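Local coordinates for LP04448p (Drosophila melanogaster, PDB 4QMH), which probably binds tubulin through this TOG domain, one of an array with which XMAP215-family proteins drive microtubule polymerization, at residues 105-110 against 116-121; 63-68 against 75-80; 142-147 against 153-158. All blocks are in the same frame, centred on the assembly; numbering follows the deposited sequence.

Contact 1: residues 105-110 against 116-121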
ATOM      1  N   HIS A 105      -5.553   2.246   2.982  1.00  8.08           N
ATOM      2  CA  HIS A 105      -6.609   2.836   3.761  1.00  8.01           C
ATOM      3  C   HIS A 105      -6.702   2.196   5.148  1.00  9.72           C
ATOM      4  O   HIS A 105      -6.973   2.880   6.135  1.00 13.32           O
ATOM      5  CB  HIS A 105      -7.940   2.745   3.031  1.00  9.28           C
ATOM      6  CG  HIS A 105      -9.000   3.585   3.654  1.00 12.58           C
ATOM      7  ND1 HIS A 105      -9.011   4.961   3.557  1.00 15.41           N
ATOM      8  CD2 HIS A 105     -10.060   3.248   4.422  1.00 13.69           C
ATOM      9  CE1 HIS A 105     -10.051   5.431   4.223  1.00 11.98           C
ATOM     10  NE2 HIS A 105     -10.699   4.414   4.760  1.00 16.42           N
ATOM     11  N   ALA A 106      -6.444   0.890   5.228  1.00  8.77           N
ATOM     12  CA  ALA A 106      -6.496   0.196   6.510  1.00  6.46           C
ATOM     13  C   ALA A 106      -5.340   0.596   7.427  1.00  6.41           C
ATOM     14  O   ALA A 106      -5.389   0.343   8.630  1.00  8.21           O
ATOM     15  CB  ALA A 106      -6.498  -1.332   6.298  1.00  8.26           C
ATOM     16  N   LEU A 107      -4.286   1.183   6.859  1.00  7.33           N
ATOM     17  CA  LEU A 107      -3.181   1.701   7.679  1.00  9.77           C
ATOM     18  C   LEU A 107      -3.632   2.817   8.600  1.00 12.77           C
ATOM     19  O   LEU A 107      -2.912   3.193   9.521  1.00 14.34           O
ATOM     20  CB  LEU A 107      -2.047   2.244   6.804  1.00 14.51           C
ATOM     21  CG  LEU A 107      -1.166   1.250   6.069  1.00 12.44           C
ATOM     22  CD1 LEU A 107      -0.126   2.028   5.254  1.00  8.01           C
ATOM     23  CD2 LEU A 107      -0.475   0.300   7.032  1.00 13.42           C
ATOM     24  N   GLY A 108      -4.803   3.378   8.325  1.00  9.37           N
ATOM     25  CA  GLY A 108      -5.340   4.457   9.139  1.00 10.25           C
ATOM     26  C   GLY A 108      -6.231   3.980  10.269  1.00 12.34           C
ATOM     27  O   GLY A 108      -6.802   4.790  11.009  1.00 15.67           O
ATOM     28  N   ASP A 109      -6.355   2.668  10.407  1.00  8.74           N
ATOM     29  CA  ASP A 109      -7.283   2.086  11.371  1.00  8.39           C
ATOM     30  C   ASP A 109      -6.897   2.482  12.796  1.00 14.55           C
ATOM     31  O   ASP A 109      -5.717   2.641  13.097  1.00 16.20           O
ATOM     32  CB  ASP A 109      -7.301   0.562  11.250  1.00 12.65           C
ATOM     33  CG  ASP A 109      -8.510  -0.065  11.928  1.00 16.80           C
ATOM     34  OD1 ASP A 109      -8.488  -0.232  13.168  1.00 19.32           O
ATOM     35  OD2 ASP A 109      -9.486  -0.385  11.219  1.00 15.91           O
ATOM     36  N   ASN A 110      -7.905   2.649  13.656  1.00 19.54           N
ATOM     37  CA  ASN A 110      -7.715   2.949  15.075  1.00 22.82           C
ATOM     38  C   ASN A 110      -7.038   1.839  15.866  1.00 20.28           C
ATOM     39  O   ASN A 110      -6.469   2.086  16.925  1.00 20.68           O
ATOM     40  CB  ASN A 110      -9.063   3.222  15.748  1.00 24.92           C
ATOM     41  CG  ASN A 110      -9.697   4.503  15.289  1.00 36.32           C
ATOM     42  OD1 ASN A 110      -9.010   5.449  14.900  1.00 42.87           O
ATOM     43  ND2 ASN A 110     -11.023   4.549  15.337  1.00 35.85           N
ATOM     44  N   ALA A 116      -1.382  -3.506  11.413  1.00 14.46           N
ATOM     45  CA  ALA A 116      -0.316  -4.493  11.241  1.00 13.42           C
ATOM     46  C   ALA A 116      -0.655  -5.491  10.146  1.00 11.78           C
ATOM     47  O   ALA A 116       0.207  -5.879   9.348  1.00 13.99           O
ATOM     48  CB  ALA A 116      -0.054  -5.228  12.560  1.00 17.26           C
ATOM     49  N   ALA A 117      -1.912  -5.918  10.122  1.00 11.76           N
ATOM     50  CA  ALA A 117      -2.396  -6.787   9.065  1.00 16.18           C
ATOM     51  C   ALA A 117      -2.251  -6.091   7.720  1.00 13.32           C
ATOM     52  O   ALA A 117      -1.865  -6.712   6.728  1.00 13.42           O
ATOM     53  CB  ALA A 117      -3.852  -7.182   9.319  1.00 14.63           C
ATOM     54  N   ALA A 118      -2.552  -4.793   7.688  1.00  9.88           N
ATOM     55  CA  ALA A 118      -2.459  -4.030   6.454  1.00  9.09           C
ATOM     56  C   ALA A 118      -0.998  -3.942   5.998  1.00  8.45           C
ATOM     57  O   ALA A 118      -0.694  -4.123   4.819  1.00 11.35           O
ATOM     58  CB  ALA A 118      -3.056  -2.642   6.647  1.00 13.19           C
ATOM     59  N   LEU A 119      -0.099  -3.665   6.937  1.00  8.23           N
ATOM     60  CA  LEU A 119       1.331  -3.595   6.627  1.00 10.03           C
ATOM     61  C   LEU A 119       1.849  -4.934   6.111  1.00  9.54           C
ATOM     62  O   LEU A 119       2.666  -4.983   5.200  1.00 13.75           O
ATOM     63  CB  LEU A 119       2.127  -3.175   7.863  1.00 13.89           C
ATOM     64  CG  LEU A 119       2.183  -1.688   8.171  1.00 22.57           C
ATOM     65  CD1 LEU A 119       2.914  -1.445   9.483  1.00 27.74           C
ATOM     66  CD2 LEU A 119       2.866  -0.931   7.023  1.00 25.39           C
ATOM     67  N   ASN A 120       1.361  -6.019   6.698  1.00 14.85           N
ATOM     68  CA  ASN A 120       1.788  -7.359   6.308  1.00 12.89           C
ATOM     69  C   ASN A 120       1.355  -7.710   4.895  1.00 13.04           C
ATOM     70  O   ASN A 120       2.098  -8.343   4.150  1.00 17.70           O
ATOM     71  CB  ASN A 120       1.233  -8.392   7.283  1.00 15.13           C
ATOM     72  CG  ASN A 120       1.883  -8.307   8.644  1.00 22.13           C
ATOM     73  OD1 ASN A 120       3.038  -7.901   8.771  1.00 30.75           O
ATOM     74  ND2 ASN A 120       1.144  -8.697   9.675  1.00 29.75           N
ATOM     75  N   CYS A 121       0.139  -7.311   4.536  1.00 10.57           N
ATOM     76  CA  CYS A 121      -0.327  -7.464   3.167  1.00 12.56           C
ATOM     77  C   CYS A 121       0.561  -6.693   2.221  1.00 11.90           C
ATOM     78  O   CYS A 121       0.974  -7.206   1.186  1.00 13.73           O
ATOM     79  CB  CYS A 121      -1.744  -6.932   3.003  1.00 15.90           C
ATOM     80  SG  CYS A 121      -3.014  -8.133   3.328  1.00 16.53           S
TER

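Contact 2: residues 63-68 against 75-80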
ATOM      1  N   ALA A  63     -11.503  -5.655  -3.149  1.00 12.20           N
ATOM      2  CA  ALA A  63     -11.202  -4.259  -2.845  1.00 12.85           C
ATOM      3  C   ALA A  63     -12.342  -3.619  -2.039  1.00  9.34           C
ATOM      4  O   ALA A  63     -12.103  -2.931  -1.031  1.00 11.38           O
ATOM      5  CB  ALA A  63     -10.930  -3.488  -4.125  1.00 10.36           C
ATOM      6  N   HIS A  64     -13.576  -3.876  -2.454  1.00 11.77           N
ATOM      7  CA  HIS A  64     -14.726  -3.384  -1.706  1.00 14.93           C
ATOM      8  C   HIS A  64     -14.756  -3.946  -0.280  1.00 12.17           C
ATOM      9  O   HIS A  64     -15.122  -3.248   0.674  1.00 13.81           O
ATOM     10  CB  HIS A  64     -16.030  -3.731  -2.426  1.00 12.67           C
ATOM     11  CG  HIS A  64     -16.341  -2.847  -3.591  1.00 26.99           C
ATOM     12  ND1 HIS A  64     -16.134  -3.237  -4.896  1.00 35.45           N
ATOM     13  CD2 HIS A  64     -16.865  -1.600  -3.650  1.00 31.51           C
ATOM     14  CE1 HIS A  64     -16.508  -2.265  -5.709  1.00 40.93           C
ATOM     15  NE2 HIS A  64     -16.955  -1.260  -4.978  1.00 36.63           N
ATOM     16  N   ARG A  65     -14.389  -5.215  -0.122  1.00  9.43           N
ATOM     17  CA  ARG A  65     -14.423  -5.812   1.214  1.00  8.29           C
ATOM     18  C   ARG A  65     -13.309  -5.291   2.131  1.00  8.06           C
ATOM     19  O   ARG A  65     -13.461  -5.260   3.351  1.00  8.39           O
ATOM     20  CB  ARG A  65     -14.413  -7.350   1.119  1.00  5.60           C
ATOM     21  CG  ARG A  65     -15.544  -7.901   0.233  1.00  7.27           C
ATOM     22  CD  ARG A  65     -16.928  -7.956   0.907  1.00 10.22           C
ATOM     23  NE  ARG A  65     -17.500  -6.650   1.235  1.00  9.24           N
ATOM     24  CZ  ARG A  65     -18.169  -5.873   0.388  1.00 17.39           C
ATOM     25  NH1 ARG A  65     -18.363  -6.248  -0.871  1.00 16.25           N
ATOM     26  NH2 ARG A  65     -18.666  -4.715   0.808  1.00 19.66           N
ATOM     27  N   LEU A  66     -12.189  -4.868   1.544  1.00  8.95           N
ATOM     28  CA  LEU A  66     -11.104  -4.286   2.327  1.00  9.59           C
ATOM     29  C   LEU A  66     -11.568  -3.007   3.021  1.00  7.54           C
ATOM     30  O   LEU A  66     -11.043  -2.649   4.075  1.00 12.36           O
ATOM     31  CB  LEU A  66      -9.901  -3.973   1.421  1.00 12.62           C
ATOM     32  CG  LEU A  66      -9.035  -5.163   0.996  1.00  6.49           C
ATOM     33  CD1 LEU A  66      -8.009  -4.754  -0.055  1.00  6.92           C
ATOM     34  CD2 LEU A  66      -8.343  -5.738   2.218  1.00  9.78           C
ATOM     35  N   VAL A  67     -12.528  -2.326   2.396  1.00 10.58           N
ATOM     36  CA  VAL A  67     -13.118  -1.099   2.954  1.00 11.56           C
ATOM     37  C   VAL A  67     -14.575  -1.314   3.364  1.00 10.78           C
ATOM     38  O   VAL A  67     -15.418  -0.417   3.263  1.00 12.03           O
ATOM     39  CB  VAL A  67     -13.019   0.090   1.963  1.00 14.31           C
ATOM     40  CG1 VAL A  67     -11.565   0.366   1.631  1.00 18.19           C
ATOM     41  CG2 VAL A  67     -13.829  -0.165   0.692  1.00 14.88           C
ATOM     42  N   ASP A  68     -14.871  -2.527   3.820  1.00 12.38           N
ATOM     43  CA  ASP A  68     -16.214  -2.862   4.272  1.00  8.77           C
ATOM     44  C   ASP A  68     -16.596  -2.001   5.472  1.00 10.64           C
ATOM     45  O   ASP A  68     -15.747  -1.622   6.271  1.00 12.94           O
ATOM     46  CB  ASP A  68     -16.261  -4.340   4.668  1.00 10.79           C
ATOM     47  CG  ASP A  68     -17.669  -4.908   4.651  1.00 11.08           C
ATOM     48  OD1 ASP A  68     -18.385  -4.769   5.661  1.00 11.48           O
ATOM     49  OD2 ASP A  68     -18.047  -5.515   3.631  1.00 10.44           O
ATOM     50  N   GLN A  75     -11.279  -7.000   8.276  1.00  9.90           N
ATOM     51  CA  GLN A  75     -10.146  -7.722   8.831  1.00 14.33           C
ATOM     52  C   GLN A  75      -9.973  -9.093   8.183  1.00 11.58           C
ATOM     53  O   GLN A  75      -8.863  -9.490   7.834  1.00 13.48           O
ATOM     54  CB  GLN A  75     -10.292  -7.844  10.341  1.00 14.22           C
ATOM     55  CG  GLN A  75     -10.219  -6.486  11.020  1.00 15.38           C
ATOM     56  CD  GLN A  75     -10.859  -6.479  12.384  1.00 16.72           C
ATOM     57  OE1 GLN A  75     -11.146  -7.534  12.952  1.00 19.71           O
ATOM     58  NE2 GLN A  75     -11.093  -5.280  12.924  1.00 17.26           N
ATOM     59  N   THR A  76     -11.083  -9.802   8.006  1.00  8.82           N
ATOM     60  CA  THR A  76     -11.050 -11.109   7.366  1.00 11.24           C
ATOM     61  C   THR A  76     -10.492 -10.979   5.954  1.00  9.59           C
ATOM     62  O   THR A  76      -9.708 -11.826   5.492  1.00 11.16           O
ATOM     63  CB  THR A  76     -12.452 -11.752   7.331  1.00 11.89           C
ATOM     64  OG1 THR A  76     -12.889 -11.992   8.677  1.00 14.78           O
ATOM     65  CG2 THR A  76     -12.417 -13.088   6.577  1.00 12.15           C
ATOM     66  N   THR A  77     -10.892  -9.916   5.267  1.00  7.35           N
ATOM     67  CA  THR A  77     -10.451  -9.685   3.896  1.00  8.05           C
ATOM     68  C   THR A  77      -8.937  -9.456   3.824  1.00  9.64           C
ATOM     69  O   THR A  77      -8.280  -9.928   2.896  1.00  8.23           O
ATOM     70  CB  THR A  77     -11.249  -8.536   3.226  1.00  7.32           C
ATOM     71  OG1 THR A  77     -12.652  -8.833   3.284  1.00  7.92           O
ATOM     72  CG2 THR A  77     -10.831  -8.333   1.792  1.00  9.57           C
ATOM     73  N   LEU A  78      -8.364  -8.754   4.804  1.00  8.92           N
ATOM     74  CA  LEU A  78      -6.911  -8.596   4.832  1.00  7.70           C
ATOM     75  C   LEU A  78      -6.229  -9.960   4.915  1.00  9.14           C
ATOM     76  O   LEU A  78      -5.274 -10.223   4.184  1.00  9.36           O
ATOM     77  CB  LEU A  78      -6.463  -7.700   5.991  1.00  9.51           C
ATOM     78  CG  LEU A  78      -6.786  -6.213   5.839  1.00 13.70           C
ATOM     79  CD1 LEU A  78      -6.704  -5.527   7.204  1.00 13.32           C
ATOM     80  CD2 LEU A  78      -5.862  -5.529   4.813  1.00 10.95           C
ATOM     81  N   ALA A  79      -6.736 -10.822   5.797  1.00 10.51           N
ATOM     82  CA  ALA A  79      -6.208 -12.178   5.936  1.00 11.25           C
ATOM     83  C   ALA A  79      -6.303 -12.928   4.617  1.00 10.63           C
ATOM     84  O   ALA A  79      -5.364 -13.618   4.215  1.00 10.92           O
ATOM     85  CB  ALA A  79      -6.957 -12.934   7.038  1.00 12.94           C
ATOM     86  N   ILE A  80      -7.442 -12.812   3.941  1.00  9.24           N
ATOM     87  CA  ILE A  80      -7.598 -13.478   2.646  1.00  8.65           C
ATOM     88  C   ILE A  80      -6.633 -12.954   1.590  1.00 11.84           C
ATOM     89  O   ILE A  80      -6.091 -13.725   0.793  1.00 10.69           O
ATOM     90  CB  ILE A  80      -9.042 -13.376   2.133  1.00 12.76           C
ATOM     91  CG1 ILE A  80      -9.946 -14.296   2.954  1.00 22.05           C
ATOM     92  CG2 ILE A  80      -9.110 -13.756   0.660  1.00 10.70           C
ATOM     93  CD1 ILE A  80     -11.420 -14.041   2.739  1.00 23.84           C
TER

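Contact 3: residues 142-147 against 153-158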
ATOM      1  N   ASP A 142      -2.142   9.921  -2.786  1.00  8.87           N
ATOM      2  CA  ASP A 142      -3.564  10.104  -2.524  1.00 11.37           C
ATOM      3  C   ASP A 142      -3.902   9.692  -1.092  1.00 12.87           C
ATOM      4  O   ASP A 142      -4.767  10.305  -0.451  1.00 15.73           O
ATOM      5  CB  ASP A 142      -4.414   9.314  -3.521  1.00  9.50           C
ATOM      6  CG  ASP A 142      -4.573  10.027  -4.851  1.00 17.63           C
ATOM      7  OD1 ASP A 142      -4.321  11.247  -4.916  1.00 22.33           O
ATOM      8  OD2 ASP A 142      -4.977   9.362  -5.830  1.00 21.38           O
ATOM      9  N   ALA A 143      -3.236   8.656  -0.586  1.00  8.81           N
ATOM     10  CA  ALA A 143      -3.464   8.247   0.803  1.00  7.00           C
ATOM     11  C   ALA A 143      -2.908   9.287   1.774  1.00  9.72           C
ATOM     12  O   ALA A 143      -3.504   9.573   2.803  1.00 11.42           O
ATOM     13  CB  ALA A 143      -2.852   6.870   1.072  1.00  6.82           C
ATOM     14  N   LEU A 144      -1.754   9.860   1.443  1.00 10.38           N
ATOM     15  CA  LEU A 144      -1.137  10.855   2.315  1.00  8.78           C
ATOM     16  C   LEU A 144      -1.986  12.125   2.360  1.00 15.44           C
ATOM     17  O   LEU A 144      -2.164  12.738   3.418  1.00 15.74           O
ATOM     18  CB  LEU A 144       0.281  11.181   1.829  1.00  9.32           C
ATOM     19  CG  LEU A 144       1.330  10.078   2.021  1.00  9.79           C
ATOM     20  CD1 LEU A 144       2.587  10.410   1.192  1.00 10.79           C
ATOM     21  CD2 LEU A 144       1.691   9.887   3.501  1.00 10.93           C
ATOM     22  N   LYS A 145      -2.503  12.502   1.196  1.00 14.12           N
ATOM     23  CA  LYS A 145      -3.236  13.751   1.004  1.00 19.86           C
ATOM     24  C   LYS A 145      -4.340  13.956   2.038  1.00 28.23           C
ATOM     25  O   LYS A 145      -4.275  14.877   2.856  1.00 33.97           O
ATOM     26  CB  LYS A 145      -3.817  13.784  -0.416  1.00 25.13           C
ATOM     27  CG  LYS A 145      -4.633  15.016  -0.756  1.00 36.68           C
ATOM     28  CD  LYS A 145      -5.111  14.938  -2.203  1.00 47.34           C
ATOM     29  CE  LYS A 145      -5.695  16.260  -2.677  1.00 50.17           C
ATOM     30  NZ  LYS A 145      -6.876  16.688  -1.876  1.00 48.40           N
ATOM     31  N   GLY A 146      -5.360  13.109   2.011  1.00 23.64           N
ATOM     32  CA  GLY A 146      -6.464  13.309   2.930  1.00 32.66           C
ATOM     33  C   GLY A 146      -6.298  12.506   4.203  1.00 27.19           C
ATOM     34  O   GLY A 146      -7.251  12.307   4.956  1.00 21.91           O
ATOM     35  N   GLY A 147      -5.075  12.061   4.461  1.00 19.30           N
ATOM     36  CA  GLY A 147      -4.863  10.995   5.417  1.00 13.84           C
ATOM     37  C   GLY A 147      -5.059  11.329   6.879  1.00 15.62           C
ATOM     38  O   GLY A 147      -4.743  12.432   7.326  1.00 15.04           O
ATOM     39  N   THR A 153       1.309   8.477   9.904  1.00 10.18           N
ATOM     40  CA  THR A 153       2.362   7.897  10.733  1.00 10.09           C
ATOM     41  C   THR A 153       2.882   6.587  10.147  1.00  8.10           C
ATOM     42  O   THR A 153       4.088   6.420   9.956  1.00  9.59           O
ATOM     43  CB  THR A 153       1.875   7.667  12.168  1.00 11.59           C
ATOM     44  OG1 THR A 153       1.449   8.919  12.720  1.00 13.19           O
ATOM     45  CG2 THR A 153       3.006   7.082  13.032  1.00 12.29           C
ATOM     46  N   GLU A 154       1.974   5.662   9.841  1.00 10.95           N
ATOM     47  CA  GLU A 154       2.381   4.354   9.321  1.00 10.56           C
ATOM     48  C   GLU A 154       3.023   4.479   7.951  1.00  9.95           C
ATOM     49  O   GLU A 154       4.012   3.810   7.662  1.00  9.82           O
ATOM     50  CB  GLU A 154       1.195   3.395   9.211  1.00 14.13           C
ATOM     51  CG  GLU A 154       0.518   3.051  10.506  1.00 13.75           C
ATOM     52  CD  GLU A 154       1.357   2.189  11.426  1.00 19.42           C
ATOM     53  OE1 GLU A 154       2.312   1.535  10.961  1.00 19.96           O
ATOM     54  OE2 GLU A 154       1.049   2.169  12.632  1.00 19.71           O
ATOM     55  N   LEU A 155       2.451   5.333   7.109  1.00  8.31           N
ATOM     56  CA  LEU A 155       2.886   5.390   5.714  1.00  9.61           C
ATOM     57  C   LEU A 155       4.250   6.058   5.559  1.00  9.67           C
ATOM     58  O   LEU A 155       5.097   5.583   4.799  1.00  8.00           O
ATOM     59  CB  LEU A 155       1.816   6.057   4.843  1.00  8.99           C
ATOM     60  CG  LEU A 155       2.001   5.945   3.334  1.00 10.80           C
ATOM     61  CD1 LEU A 155       2.434   4.531   2.911  1.00  8.00           C
ATOM     62  CD2 LEU A 155       0.718   6.365   2.631  1.00  7.02           C
ATOM     63  N   TRP A 156       4.494   7.144   6.289  1.00  9.98           N
ATOM     64  CA  TRP A 156       5.834   7.714   6.288  1.00  9.57           C
ATOM     65  C   TRP A 156       6.881   6.750   6.871  1.00  9.45           C
ATOM     66  O   TRP A 156       8.019   6.720   6.413  1.00 10.16           O
ATOM     67  CB  TRP A 156       5.880   9.066   7.012  1.00  9.12           C
ATOM     68  CG  TRP A 156       5.295  10.197   6.207  1.00  9.44           C
ATOM     69  CD1 TRP A 156       4.252  11.005   6.570  1.00 12.63           C
ATOM     70  CD2 TRP A 156       5.712  10.643   4.904  1.00  7.93           C
ATOM     71  NE1 TRP A 156       4.004  11.925   5.584  1.00  9.92           N
ATOM     72  CE2 TRP A 156       4.877  11.722   4.548  1.00 10.46           C
ATOM     73  CE3 TRP A 156       6.706  10.233   4.008  1.00  8.03           C
ATOM     74  CZ2 TRP A 156       5.004  12.402   3.331  1.00  8.94           C
ATOM     75  CZ3 TRP A 156       6.829  10.905   2.802  1.00  9.07           C
ATOM     76  CH2 TRP A 156       5.982  11.981   2.473  1.00  8.64           C
ATOM     77  N   ALA A 157       6.507   5.962   7.875  1.00  9.07           N
ATOM     78  CA  ALA A 157       7.455   5.006   8.446  1.00  9.53           C
ATOM     79  C   ALA A 157       7.807   3.975   7.392  1.00 10.35           C
ATOM     80  O   ALA A 157       8.958   3.570   7.259  1.00 12.84           O
ATOM     81  CB  ALA A 157       6.854   4.316   9.658  1.00 10.66           C
ATOM     82  N   TRP A 158       6.794   3.541   6.649  1.00 11.04           N
ATOM     83  CA  TRP A 158       6.990   2.513   5.639  1.00 10.39           C
ATOM     84  C   TRP A 158       7.853   3.046   4.509  1.00  8.25           C
ATOM     85  O   TRP A 158       8.772   2.373   4.060  1.00 10.20           O
ATOM     86  CB  TRP A 158       5.642   2.020   5.118  1.00  9.46           C
ATOM     87  CG  TRP A 158       5.727   0.937   4.069  1.00 10.46           C
ATOM     88  CD1 TRP A 158       5.903  -0.398   4.279  1.00 12.68           C
ATOM     89  CD2 TRP A 158       5.588   1.110   2.654  1.00  8.27           C
ATOM     90  NE1 TRP A 158       5.898  -1.079   3.070  1.00 10.93           N
ATOM     91  CE2 TRP A 158       5.714  -0.170   2.058  1.00  9.17           C
ATOM     92  CE3 TRP A 158       5.386   2.224   1.830  1.00 12.05           C
ATOM     93  CZ2 TRP A 158       5.636  -0.362   0.681  1.00 12.39           C
ATOM     94  CZ3 TRP A 158       5.315   2.030   0.460  1.00 12.46           C
ATOM     95  CH2 TRP A 158       5.438   0.745  -0.100  1.00 13.90           C
TER

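Contact 1: residues 105-110 against 116-121
Ala106 and Ala118 meet methyl to methyl, CB to CB at 3.7 Å, where helix 96-106 runs into the turn beside helix 112-129. The two helices form an antiparallel helical hairpin of the HEAT type from which TOG domains are built. With no more than two methyls in between, the backbones come close: the CA atoms of Ala106 and Ala118 are 5.8 Å apart.

Next to this methyl pair a true bump-and-hollow fit appears. Leu107 supplies the bump, its CD2 methyl, and the opposing helix supplies the hollow, formed by the CB of Ala118 on one part of its wall and by the CG and CD2 of Leu119 on the other. Leu107 CD2 is 3.9 Å from Ala118 CB, but only 3.5 Å from Leu119 CG, so the methyl is seated more closely against the branch point of the leucine than against the alanine. Both leucines turn CG beside the backbone N (chi1 -73° in Leu107, -82° in Leu119). From those starts the two side chains cross at about a right angle, and one branch of Leu107 can enter without the chains lying alongside each other.

The backbone that offers Leu107 is a type I beta turn from Ala106 to Asp109, closed by Asp109 N to Ala106 O at 3.1 Å. Beyond it, the Asp109 carboxylate makes a salt bridge with Lys111, and the backbone O of Asp109 is hydrogen-bonded to Arg115, so both bonds link the turn to the start of helix 112-129 and the residue before it. Helix 149-162 covers the leucine pair through Glu154, which touches both, and Trp158, which touches Leu119. Of the two terminal methyls of Leu119, CD2 is the one that reaches Leu107, lying 3.6 Å from Leu107 CD2.

Contact 2: residues 63-68 against 75-80
Asp68 OD2 is gripped by two nitrogens of Arg65, whose CB in turn rests on Thr77 across the contact. Arg65 NE lies 2.7 Å from Asp68 OD2, nearly in line with the C-O bond, and its N-H points there at 150°. Arg65 NH2 reaches the same oxygen at 3.0 Å, now from above the carboxylate plane. Both bonds run close to the guanidinium plane, so Asp68 sits at the edge of that group, held side-on through a single oxygen. Arg34 of helix 31-48 makes a further salt bridge to Asp68 OD2, and this concentration of positive charge would be expected to favour the ionised carboxylate. Bends at chi2 and chi3 fold the arginine back to its own helix end, leaving the base of its side chain to face helix 71-88.

There Thr77 OG1 comes within 3.2 Å of Arg65 CB, a polar-to-carbon contact; the hydroxyl is hydrogen-bonded to Ile73 O, one turn earlier in its own helix. The pair belongs to an antiparallel helical hairpin of the HEAT-type TOG fold, in which helices 58-66 and 71-88 come together close to their connecting turn. The CA atoms of Leu66 and Thr77 stand 5.7 Å apart.

Thr77 OG1 stands beside the backbone N (chi1 -56°), which leaves CG2 anti to that nitrogen and facing Leu66, 3.6 Å from its CD2 and 3.7 Å from its CG. Leu66 CD2 sits between Thr77 CG2 and the CD2 of Leu78, the latter also 3.6 Å away. Leu66 and Leu78 cross at about a right angle. Phe103 of helix 96-106 touches both leucines, while Leu38 of helix 31-48 packs on Thr77.

Contact 3: residues 142-147 against 153-158
Leu144 lays its CD2 methyl on the indole face of Trp156, with CD1 by the ring margin near CZ2, and also leans on Leu155; these three residues account for most of the surface buried here. The CD2 methyl of Leu144 stands 3.9 Å from the centroid of the five-membered ring and 22° off the ring normal, which meets the geometry of a CH-pi contact. It is displaced toward the rim, its nearest ring atom being Trp156 NE1 at 3.7 Å. The other branch, Leu144 CD1, lies by the benzene-side rim, 3.8 Å from Trp156 CZ2. Leucine and indole cross at about a right angle.

Leu155 flanks the same leucine: its CD2 is 3.8 Å from Leu144 CD2 and equally far from Leu144 CG. Its CG is anti to the backbone N (chi1 -168°), unlike those of Leu144 and Trp156, which stand beside theirs. That choice carries CD2 forward until it also meets Ala143 CB at 3.9 Å.

Helices 139-145 and 149-162 form here an antiparallel helical pair of the HEAT-type TOG domain. With leucines and an indole between them, the helices keep their closest CA atoms, of Leu144 and Leu155, 7.6 Å apart. Gly146 is the first residue to leave helical geometry after helix 139-145, and Gly147 N bonds back to Leu144 O at 3.2 Å as the chain turns.

The pyrrole nitrogen of Trp156 is hydrogen-bonded to ND1 of His186, whose ring stands nearly perpendicular to the indole; this bond would restrain the rotation of the surface on which Leu144 rests. His182 of helix 173-186 touches Leu144 as well, and Leu104 of helix 96-106 packs on both Ala143 and Leu155.

How the contacts relate
From the N terminus the three contacts follow in series, none enclosing or crossing another. Contact 2 closes the short connection between helices 58-66 and 71-88, contact 1 that between 96-106 and 112-129, and contact 3 that between 139-145 and 149-162. Contact 1 is the middle member, its centre 11 Å from that of each neighbour. It touches contact 2 through Ala117 CB and Leu78 CD1, 3.9 Å apart, and contact 3 through Leu107 O and Glu154 CG, 3.6 Å apart. Contacts 2 and 3 do not touch. Each contact lies within one helical pair, and these touches show neighbouring pairs packed side by side in the TOG solenoid.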